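Local structure of hemerythrin HHE cation binding domain protein (Mycobacterium kansasii, 6TYJ) at residues 49-62 with 143-157. The protein binds zinc and ferric iron in a hemerythrin-type helical bundle and may, as a member of that family, act through a metal centre. Residues are numbered along the deposited sequence; the frame is centred on the assembly and turned at random.
Sequences IELDIHFRIEDDLY and MAARMEQYRGSALYK. With ZN (zinc ion), chain B; ZN (zinc ion), chain D.
The ring of Y150, in segment 143-157 of helix 133-161, is sandwiched between R56 of the facing helix and R146 of its own, and serves as a knob in a hole formed by I53, R56, I57 and D60 in segment 49-62 of helix 38-65. R56 CD stands over one ring face, a CH-pi contact 4.2 Å from the centroid, while CG of R146 covers the opposite face. Y150 OH makes a short, weak hydrogen bond to D60 OD2 (2.5 Å) and accepts a second one from R146 NH1, in the guanidinium plane, which ties the hydroxyl to two partners. M143 works differently: bent at chi3 (63°), it brings M143 CE to 4.1 Å from I57 CD1 and lays SD obliquely beside the Y62 ring as a Met-aromatic contact. I57 spreads its two branches: I57 CG2 meets Y150 CD2 and I57 CD1 meets M147 CE, each at 3.7 Å. Here a C-terminal helix packs on a metal-binding helix of the hemerythrin-type bundle, the segments' N-to-C directions 136° apart; H54 and E58 point away from this contact and bind a zinc ion with H20, H114 and E118. Farther along, I53 fills a hole among M147, Y150, R151 and A154. Its CD1 lies over the guanidinium of R151, which grips E50 side-on: R151 NE bonds E50 OE2 and R151 NH2 bonds E50 OE1, both at 2.9 Å and through syn lone pairs, with H19 as a further partner of E50 OE1.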
ATOM      1  N   ILE A  49       0.721   8.419   1.844  1.00 15.95           N
ATOM      2  CA  ILE A  49      -0.746   8.509   1.849  0.51 16.17           C
ATOM      3  C   ILE A  49      -1.354   7.306   1.139  1.00 18.73           C
ATOM      4  O   ILE A  49      -2.256   6.626   1.668  1.00 18.99           O
ATOM      5  CB  ILE A  49      -1.192   9.835   1.205  0.51 18.49           C
ATOM      6  CG1 ILE A  49      -0.785  11.023   2.091  0.51 19.83           C
ATOM      7  CG2 ILE A  49      -2.694   9.819   0.880  0.51 18.44           C
ATOM      8  CD1 ILE A  49      -0.929  12.359   1.424  0.51 19.40           C
ATOM      9  N   GLU A  50      -0.883   7.020  -0.081  1.00 16.91           N
ATOM     10  CA  GLU A  50      -1.451   5.922  -0.851  1.00 17.84           C
ATOM     11  C   GLU A  50      -1.184   4.590  -0.170  1.00 19.37           C
ATOM     12  O   GLU A  50      -2.040   3.704  -0.185  1.00 19.30           O
ATOM     13  CB  GLU A  50      -0.897   5.929  -2.294  1.00 18.38           C
ATOM     14  CG  GLU A  50      -1.292   7.197  -3.069  1.00 18.50           C
ATOM     15  CD  GLU A  50      -2.776   7.501  -3.006  1.00 19.98           C
ATOM     16  OE1 GLU A  50      -3.589   6.612  -3.333  1.00 20.71           O
ATOM     17  OE2 GLU A  50      -3.123   8.653  -2.661  1.00 21.61           O
ATOM     18  N   LEU A  51      -0.009   4.433   0.446  1.00 16.92           N
ATOM     19  CA  LEU A  51       0.303   3.185   1.137  0.57 17.83           C
ATOM     20  C   LEU A  51      -0.621   2.980   2.330  1.00 19.53           C
ATOM     21  O   LEU A  51      -1.156   1.885   2.522  1.00 21.16           O
ATOM     22  CB  LEU A  51       1.770   3.173   1.580  0.57 22.19           C
ATOM     23  CG  LEU A  51       2.266   1.980   2.403  0.57 21.10           C
ATOM     24  CD1 LEU A  51       1.858   0.663   1.758  0.57 23.95           C
ATOM     25  CD2 LEU A  51       3.788   2.031   2.605  0.57 24.68           C
ATOM     26  N   ASP A  52      -0.789   4.021   3.151  1.00 18.51           N
ATOM     27  CA  ASP A  52      -1.725   3.984   4.281  1.00 19.96           C
ATOM     28  C   ASP A  52      -3.084   3.469   3.849  1.00 24.76           C
ATOM     29  O   ASP A  52      -3.620   2.512   4.432  1.00 25.64           O
ATOM     30  CB  ASP A  52      -1.844   5.396   4.872  1.00 20.69           C
ATOM     31  CG  ASP A  52      -2.799   5.487   6.045  1.00 29.54           C
ATOM     32  OD1 ASP A  52      -3.025   4.476   6.722  1.00 34.17           O
ATOM     33  OD2 ASP A  52      -3.320   6.585   6.286  1.00 33.91           O
ATOM     34  N   ILE A  53      -3.657   4.073   2.813  1.00 17.39           N
ATOM     35  CA  ILE A  53      -5.025   3.693   2.476  1.00 18.83           C
ATOM     36  C   ILE A  53      -5.073   2.332   1.795  1.00 17.20           C
ATOM     37  O   ILE A  53      -6.085   1.609   1.905  1.00 18.92           O
ATOM     38  CB  ILE A  53      -5.710   4.780   1.644  1.00 25.33           C
ATOM     39  CG1 ILE A  53      -5.161   4.859   0.241  1.00 23.91           C
ATOM     40  CG2 ILE A  53      -5.553   6.144   2.315  1.00 25.10           C
ATOM     41  CD1 ILE A  53      -5.659   6.157  -0.461  1.00 26.32           C
ATOM     42  N   HIS A  54      -3.990   1.948   1.116  1.00 17.18           N
ATOM     43  CA  HIS A  54      -3.944   0.661   0.445  1.00 15.53           C
ATOM     44  C   HIS A  54      -3.988  -0.489   1.435  1.00 17.94           C
ATOM     45  O   HIS A  54      -4.803  -1.420   1.285  1.00 16.58           O
ATOM     46  CB  HIS A  54      -2.671   0.574  -0.379  1.00 14.75           C
ATOM     47  CG  HIS A  54      -2.609  -0.642  -1.232  1.00 16.19           C
ATOM     48  ND1 HIS A  54      -3.268  -0.735  -2.431  1.00 20.58           N
ATOM     49  CD2 HIS A  54      -1.956  -1.816  -1.065  1.00 20.47           C
ATOM     50  CE1 HIS A  54      -3.026  -1.916  -2.977  1.00 20.04           C
ATOM     51  NE2 HIS A  54      -2.241  -2.590  -2.158  1.00 22.13           N
ATOM     52  N   PHE A  55      -3.124  -0.441   2.459  1.00 19.69           N
ATOM     53  CA  PHE A  55      -3.126  -1.507   3.455  1.00 19.01           C
ATOM     54  C   PHE A  55      -4.442  -1.539   4.210  1.00 20.97           C
ATOM     55  O   PHE A  55      -4.902  -2.622   4.582  1.00 20.19           O
ATOM     56  CB  PHE A  55      -1.946  -1.368   4.420  1.00 19.87           C
ATOM     57  CG  PHE A  55      -0.642  -1.847   3.840  1.00 24.73           C
ATOM     58  CD1 PHE A  55      -0.557  -2.217   2.506  1.00 33.51           C
ATOM     59  CD2 PHE A  55       0.480  -1.957   4.644  1.00 24.59           C
ATOM     60  CE1 PHE A  55       0.651  -2.667   1.957  1.00 33.22           C
ATOM     61  CE2 PHE A  55       1.676  -2.400   4.114  1.00 25.24           C
ATOM     62  CZ  PHE A  55       1.759  -2.762   2.766  1.00 24.42           C
ATOM     63  N   ARG A  56      -5.066  -0.376   4.431  1.00 17.03           N
ATOM     64  CA  ARG A  56      -6.342  -0.363   5.156  1.00 17.24           C
ATOM     65  C   ARG A  56      -7.453  -0.995   4.335  1.00 21.78           C
ATOM     66  O   ARG A  56      -8.265  -1.763   4.885  1.00 19.98           O
ATOM     67  CB  ARG A  56      -6.715   1.063   5.539  1.00 24.71           C
ATOM     68  CG  ARG A  56      -5.917   1.618   6.698  1.00 35.03           C
ATOM     69  CD  ARG A  56      -6.474   2.953   7.141  1.00 29.76           C
ATOM     70  NE  ARG A  56      -5.525   3.633   8.006  1.00 34.22           N
ATOM     71  CZ  ARG A  56      -5.569   3.595   9.329  1.00 49.86           C
ATOM     72  NH1 ARG A  56      -6.528   2.915   9.938  1.00 46.01           N
ATOM     73  NH2 ARG A  56      -4.666   4.251  10.040  1.00 55.84           N
ATOM     74  N   ILE A  57      -7.555  -0.658   3.039  1.00 21.22           N
ATOM     75  CA  ILE A  57      -8.624  -1.312   2.293  0.57 23.90           C
ATOM     76  C   ILE A  57      -8.359  -2.803   2.169  1.00 18.51           C
ATOM     77  O   ILE A  57      -9.329  -3.591   2.206  1.00 19.41           O
ATOM     78  CB  ILE A  57      -8.910  -0.668   0.920  0.57 20.06           C
ATOM     79  CG1 ILE A  57      -7.781  -0.881  -0.082  0.57 17.12           C
ATOM     80  CG2 ILE A  57      -9.251   0.818   1.071  0.57 25.56           C
ATOM     81  CD1 ILE A  57      -8.186  -0.416  -1.470  0.57 26.00           C
ATOM     82  N   GLU A  58      -7.094  -3.235   2.096  1.00 18.60           N
ATOM     83  CA  GLU A  58      -6.804  -4.665   2.085  1.00 19.40           C
ATOM     84  C   GLU A  58      -7.217  -5.292   3.420  1.00 17.79           C
ATOM     85  O   GLU A  58      -7.950  -6.297   3.446  1.00 19.79           O
ATOM     86  CB  GLU A  58      -5.314  -4.896   1.717  1.00 16.32           C
ATOM     87  CG  GLU A  58      -5.064  -4.731   0.231  1.00 18.92           C
ATOM     88  CD  GLU A  58      -3.626  -4.876  -0.129  1.00 26.56           C
ATOM     89  OE1 GLU A  58      -2.781  -4.809   0.753  1.00 28.37           O
ATOM     90  OE2 GLU A  58      -3.380  -5.040  -1.334  1.00 17.29           O
ATOM     91  N   ASP A  59      -6.816  -4.679   4.551  1.00 15.98           N
ATOM     92  CA  ASP A  59      -7.082  -5.291   5.843  1.00 17.94           C
ATOM     93  C   ASP A  59      -8.555  -5.200   6.234  1.00 19.58           C
ATOM     94  O   ASP A  59      -9.055  -6.088   6.923  1.00 21.24           O
ATOM     95  CB  ASP A  59      -6.249  -4.622   6.935  1.00 20.01           C
ATOM     96  CG  ASP A  59      -4.787  -5.012   6.883  1.00 25.06           C
ATOM     97  OD1 ASP A  59      -4.476  -6.092   6.318  1.00 23.82           O
ATOM     98  OD2 ASP A  59      -3.975  -4.250   7.432  1.00 25.13           O
ATOM     99  N   ASP A  60      -9.251  -4.142   5.804  1.00 19.49           N
ATOM    100  CA  ASP A  60     -10.606  -3.878   6.301  1.00 19.42           C
ATOM    101  C   ASP A  60     -11.695  -4.445   5.409  1.00 18.84           C
ATOM    102  O   ASP A  60     -12.813  -4.706   5.901  1.00 20.89           O
ATOM    103  CB  ASP A  60     -10.824  -2.368   6.428  1.00 19.64           C
ATOM    104  CG  ASP A  60      -9.876  -1.710   7.427  1.00 21.50           C
ATOM    105  OD1 ASP A  60      -9.183  -2.420   8.199  1.00 25.91           O
ATOM    106  OD2 ASP A  60      -9.865  -0.466   7.476  1.00 26.08           O
ATOM    107  N   LEU A  61     -11.424  -4.616   4.115  1.00 21.06           N
ATOM    108  CA  LEU A  61     -12.442  -5.058   3.168  1.00 21.36           C
ATOM    109  C   LEU A  61     -12.003  -6.283   2.377  1.00 18.28           C
ATOM    110  O   LEU A  61     -12.728  -7.281   2.328  1.00 21.53           O
ATOM    111  CB  LEU A  61     -12.819  -3.919   2.221  1.00 22.05           C
ATOM    112  CG  LEU A  61     -13.651  -2.823   2.896  1.00 20.37           C
ATOM    113  CD1 LEU A  61     -13.818  -1.572   2.064  1.00 30.85           C
ATOM    114  CD2 LEU A  61     -15.015  -3.399   3.228  1.00 23.38           C
ATOM    115  N   TYR A  62     -10.830  -6.235   1.736  1.00 19.00           N
ATOM    116  CA  TYR A  62     -10.526  -7.288   0.770  1.00 21.38           C
ATOM    117  C   TYR A  62     -10.129  -8.597   1.452  1.00 20.11           C
ATOM    118  O   TYR A  62     -10.677  -9.665   1.146  1.00 21.18           O
ATOM    119  CB  TYR A  62      -9.403  -6.817  -0.157  1.00 18.44           C
ATOM    120  CG  TYR A  62      -9.116  -7.812  -1.272  1.00 18.94           C
ATOM    121  CD1 TYR A  62     -10.063  -8.058  -2.256  1.00 19.69           C
ATOM    122  CD2 TYR A  62      -7.913  -8.521  -1.320  1.00 19.79           C
ATOM    123  CE1 TYR A  62      -9.803  -8.959  -3.281  1.00 25.05           C
ATOM    124  CE2 TYR A  62      -7.654  -9.451  -2.343  1.00 22.54           C
ATOM    125  CZ  TYR A  62      -8.604  -9.656  -3.312  1.00 25.95           C
ATOM    126  OH  TYR A  62      -8.388 -10.548  -4.343  1.00 27.64           O
ATOM    127  N   MET A 143     -14.772  -0.790  -1.817  1.00 25.46           N
ATOM    128  CA  MET A 143     -13.355  -0.467  -1.676  1.00 21.39           C
ATOM    129  C   MET A 143     -13.031   0.878  -2.302  1.00 20.59           C
ATOM    130  O   MET A 143     -12.252   1.659  -1.746  1.00 23.85           O
ATOM    131  CB  MET A 143     -12.500  -1.569  -2.304  1.00 22.06           C
ATOM    132  CG  MET A 143     -12.517  -2.854  -1.498  1.00 22.86           C
ATOM    133  SD  MET A 143     -11.885  -4.290  -2.399  1.00 26.56           S
ATOM    134  CE  MET A 143     -10.223  -3.802  -2.694  1.00 24.61           C
ATOM    135  N   ALA A 144     -13.565   1.149  -3.486  1.00 23.23           N
ATOM    136  CA  ALA A 144     -13.305   2.438  -4.112  1.00 24.16           C
ATOM    137  C   ALA A 144     -13.808   3.586  -3.250  1.00 25.85           C
ATOM    138  O   ALA A 144     -13.108   4.594  -3.080  1.00 28.70           O
ATOM    139  CB  ALA A 144     -13.935   2.475  -5.497  1.00 28.71           C
ATOM    140  N   ALA A 145     -15.010   3.452  -2.676  1.00 27.67           N
ATOM    141  CA  ALA A 145     -15.504   4.518  -1.805  1.00 22.98           C
ATOM    142  C   ALA A 145     -14.674   4.622  -0.530  1.00 23.46           C
ATOM    143  O   ALA A 145     -14.389   5.725  -0.063  1.00 27.13           O
ATOM    144  CB  ALA A 145     -16.988   4.289  -1.466  1.00 29.44           C
ATOM    145  N   ARG A 146     -14.340   3.487   0.086  1.00 22.96           N
ATOM    146  CA  ARG A 146     -13.560   3.542   1.303  1.00 21.36           C
ATOM    147  C   ARG A 146     -12.182   4.144   1.033  1.00 26.25           C
ATOM    148  O   ARG A 146     -11.630   4.825   1.905  1.00 26.75           O
ATOM    149  CB  ARG A 146     -13.456   2.145   1.906  1.00 27.43           C
ATOM    150  CG  ARG A 146     -12.999   2.113   3.354  1.00 27.40           C
ATOM    151  CD  ARG A 146     -14.069   2.621   4.359  1.00 26.51           C
ATOM    152  NE  ARG A 146     -15.233   1.724   4.458  1.00 29.89           N
ATOM    153  CZ  ARG A 146     -15.290   0.641   5.239  1.00 26.74           C
ATOM    154  NH1 ARG A 146     -14.257   0.305   6.016  1.00 26.98           N
ATOM    155  NH2 ARG A 146     -16.383  -0.110   5.237  1.00 28.84           N
ATOM    156  N   MET A 147     -11.626   3.934  -0.174  1.00 24.40           N
ATOM    157  CA  MET A 147     -10.334   4.542  -0.497  0.53 21.48           C
ATOM    158  C   MET A 147     -10.416   6.065  -0.444  1.00 23.37           C
ATOM    159  O   MET A 147      -9.516   6.722   0.098  1.00 24.38           O
ATOM    160  CB  MET A 147      -9.848   4.075  -1.873  0.53 26.95           C
ATOM    161  CG  MET A 147      -8.357   4.244  -2.087  0.53 31.44           C
ATOM    162  SD  MET A 147      -7.839   3.774  -3.756  0.53 38.61           S
ATOM    163  CE  MET A 147      -8.705   2.233  -3.972  0.53 40.74           C
ATOM    164  N   GLU A 148     -11.489   6.648  -0.992  1.00 22.64           N
ATOM    165  CA  GLU A 148     -11.666   8.094  -0.921  1.00 24.68           C
ATOM    166  C   GLU A 148     -11.797   8.557   0.534  1.00 22.87           C
ATOM    167  O   GLU A 148     -11.181   9.548   0.949  1.00 21.50           O
ATOM    168  CB  GLU A 148     -12.905   8.500  -1.724  1.00 27.22           C
ATOM    169  CG  GLU A 148     -13.314   9.949  -1.503  1.00 31.90           C
ATOM    170  CD  GLU A 148     -12.826  10.885  -2.594  1.00 49.86           C
ATOM    171  OE1 GLU A 148     -12.535  10.411  -3.713  1.00 39.89           O
ATOM    172  OE2 GLU A 148     -12.740  12.100  -2.328  1.00 64.03           O
ATOM    173  N   GLN A 149     -12.616   7.858   1.323  1.00 20.25           N
ATOM    174  CA  GLN A 149     -12.744   8.212   2.731  1.00 21.76           C
ATOM    175  C   GLN A 149     -11.402   8.106   3.453  1.00 18.85           C
ATOM    176  O   GLN A 149     -11.014   9.007   4.213  1.00 22.10           O
ATOM    177  CB  GLN A 149     -13.780   7.306   3.380  1.00 24.30           C
ATOM    178  CG  GLN A 149     -13.860   7.433   4.884  1.00 20.73           C
ATOM    179  CD  GLN A 149     -14.529   6.205   5.469  1.00 19.53           C
ATOM    180  OE1 GLN A 149     -15.578   5.774   4.982  1.00 23.80           O
ATOM    181  NE2 GLN A 149     -13.911   5.620   6.473  1.00 23.56           N
ATOM    182  N   TYR A 150     -10.669   7.012   3.220  1.00 19.31           N
ATOM    183  CA  TYR A 150      -9.390   6.847   3.901  1.00 20.34           C
ATOM    184  C   TYR A 150      -8.364   7.870   3.418  1.00 21.16           C
ATOM    185  O   TYR A 150      -7.514   8.326   4.193  1.00 22.26           O
ATOM    186  CB  TYR A 150      -8.840   5.436   3.678  1.00 20.58           C
ATOM    187  CG  TYR A 150      -9.557   4.327   4.412  1.00 20.79           C
ATOM    188  CD1 TYR A 150     -10.431   4.591   5.443  1.00 22.17           C
ATOM    189  CD2 TYR A 150      -9.278   3.002   4.090  1.00 23.00           C
ATOM    190  CE1 TYR A 150     -11.071   3.556   6.116  1.00 19.45           C
ATOM    191  CE2 TYR A 150      -9.894   1.963   4.752  1.00 22.41           C
ATOM    192  CZ  TYR A 150     -10.794   2.252   5.755  1.00 20.25           C
ATOM    193  OH  TYR A 150     -11.443   1.214   6.417  1.00 23.51           O
ATOM    194  N   ARG A 151      -8.416   8.250   2.145  1.00 19.08           N
ATOM    195  CA  ARG A 151      -7.486   9.282   1.708  1.00 19.72           C
ATOM    196  C   ARG A 151      -7.780  10.608   2.399  1.00 20.92           C
ATOM    197  O   ARG A 151      -6.856  11.332   2.778  1.00 22.76           O
ATOM    198  CB  ARG A 151      -7.512   9.432   0.186  1.00 19.38           C
ATOM    199  CG  ARG A 151      -6.364  10.321  -0.293  1.00 21.30           C
ATOM    200  CD  ARG A 151      -6.293  10.459  -1.816  1.00 27.76           C
ATOM    201  NE  ARG A 151      -5.920   9.239  -2.529  1.00 25.10           N
ATOM    202  CZ  ARG A 151      -6.756   8.466  -3.214  1.00 25.24           C
ATOM    203  NH1 ARG A 151      -8.062   8.761  -3.282  1.00 24.87           N
ATOM    204  NH2 ARG A 151      -6.288   7.397  -3.840  1.00 26.45           N
ATOM    205  N   GLY A 152      -9.063  10.924   2.595  1.00 20.28           N
ATOM    206  CA  GLY A 152      -9.412  12.127   3.338  1.00 26.37           C
ATOM    207  C   GLY A 152      -8.849  12.123   4.745  1.00 22.09           C
ATOM    208  O   GLY A 152      -8.287  13.118   5.203  1.00 24.12           O
ATOM    209  N   SER A 153      -9.017  11.005   5.466  1.00 22.16           N
ATOM    210  CA  SER A 153      -8.501  10.975   6.830  0.51 20.89           C
ATOM    211  C   SER A 153      -6.978  10.916   6.860  1.00 21.80           C
ATOM    212  O   SER A 153      -6.369  11.512   7.759  1.00 27.15           O
ATOM    213  CB  SER A 153      -9.134   9.819   7.621  0.51 24.95           C
ATOM    214  OG  SER A 153      -8.933   8.570   6.994  0.51 25.07           O
ATOM    215  N   ALA A 154      -6.347  10.252   5.887  1.00 22.07           N
ATOM    216  CA  ALA A 154      -4.891  10.239   5.815  1.00 26.12           C
ATOM    217  C   ALA A 154      -4.360  11.653   5.619  1.00 25.14           C
ATOM    218  O   ALA A 154      -3.419  12.082   6.301  1.00 29.66           O
ATOM    219  CB  ALA A 154      -4.469   9.297   4.688  1.00 27.83           C
ATOM    220  N   LEU A 155      -4.987  12.411   4.713  1.00 26.50           N
ATOM    221  CA  LEU A 155      -4.572  13.796   4.475  1.00 31.77           C
ATOM    222  C   LEU A 155      -4.768  14.644   5.720  1.00 32.53           C
ATOM    223  O   LEU A 155      -3.905  15.457   6.071  1.00 34.34           O
ATOM    224  CB  LEU A 155      -5.377  14.396   3.327  1.00 30.36           C
ATOM    225  CG  LEU A 155      -5.018  13.847   1.958  1.00 27.56           C
ATOM    226  CD1 LEU A 155      -6.042  14.337   0.965  1.00 35.37           C
ATOM    227  CD2 LEU A 155      -3.640  14.349   1.624  1.00 41.53           C
ATOM    228  N   TYR A 156      -5.923  14.494   6.373  1.00 30.60           N
ATOM    229  CA  TYR A 156      -6.171  15.202   7.628  1.00 34.23           C
ATOM    230  C   TYR A 156      -5.044  14.946   8.621  1.00 30.65           C
ATOM    231  O   TYR A 156      -4.534  15.876   9.255  1.00 39.31           O
ATOM    232  CB  TYR A 156      -7.517  14.783   8.204  1.00 31.63           C
ATOM    233  CG  TYR A 156      -7.904  15.440   9.514  1.00 30.55           C
ATOM    234  CD1 TYR A 156      -8.542  16.670   9.539  1.00 42.14           C
ATOM    235  CD2 TYR A 156      -7.653  14.806  10.714  1.00 30.38           C
ATOM    236  CE1 TYR A 156      -8.927  17.254  10.749  1.00 48.23           C
ATOM    237  CE2 TYR A 156      -8.013  15.381  11.923  1.00 37.78           C
ATOM    238  CZ  TYR A 156      -8.654  16.600  11.934  1.00 48.22           C
ATOM    239  OH  TYR A 156      -9.012  17.161  13.138  1.00 60.66           O
ATOM    240  N   LYS A 157      -4.631  13.688   8.757  1.00 30.02           N
ATOM    241  CA  LYS A 157      -3.517  13.370   9.647  1.00 29.42           C
ATOM    242  C   LYS A 157      -2.235  14.064   9.206  1.00 33.97           C
ATOM    243  O   LYS A 157      -1.540  14.689  10.017  1.00 34.98           O
ATOM    244  CB  LYS A 157      -3.296  11.862   9.698  1.00 29.26           C
ATOM    245  CG  LYS A 157      -4.436  11.091  10.302  1.00 40.01           C
ATOM    246  CD  LYS A 157      -4.171   9.610  10.191  1.00 48.09           C
ATOM    247  CE  LYS A 157      -5.330   8.812  10.731  1.00 53.26           C
ATOM    248  NZ  LYS A 157      -5.182   7.377  10.383  1.00 63.48           N
TER
HETATM  249 ZN    ZN B 300      -1.785  -4.636  -2.340  0.90 20.97          ZN
HETATM  250 ZN    ZN D 302      -2.176  -5.013   7.289  0.58 16.41          ZN
HETATM  251  O   HOH W   1      -1.880  -6.497   8.456  0.67 21.79           O
HETATM  252  O   HOH W   2     -14.672  -2.624   6.869  1.00 27.44           O
HETATM  253  O   HOH W   3      -1.102  -3.481   7.992  1.00 30.21           O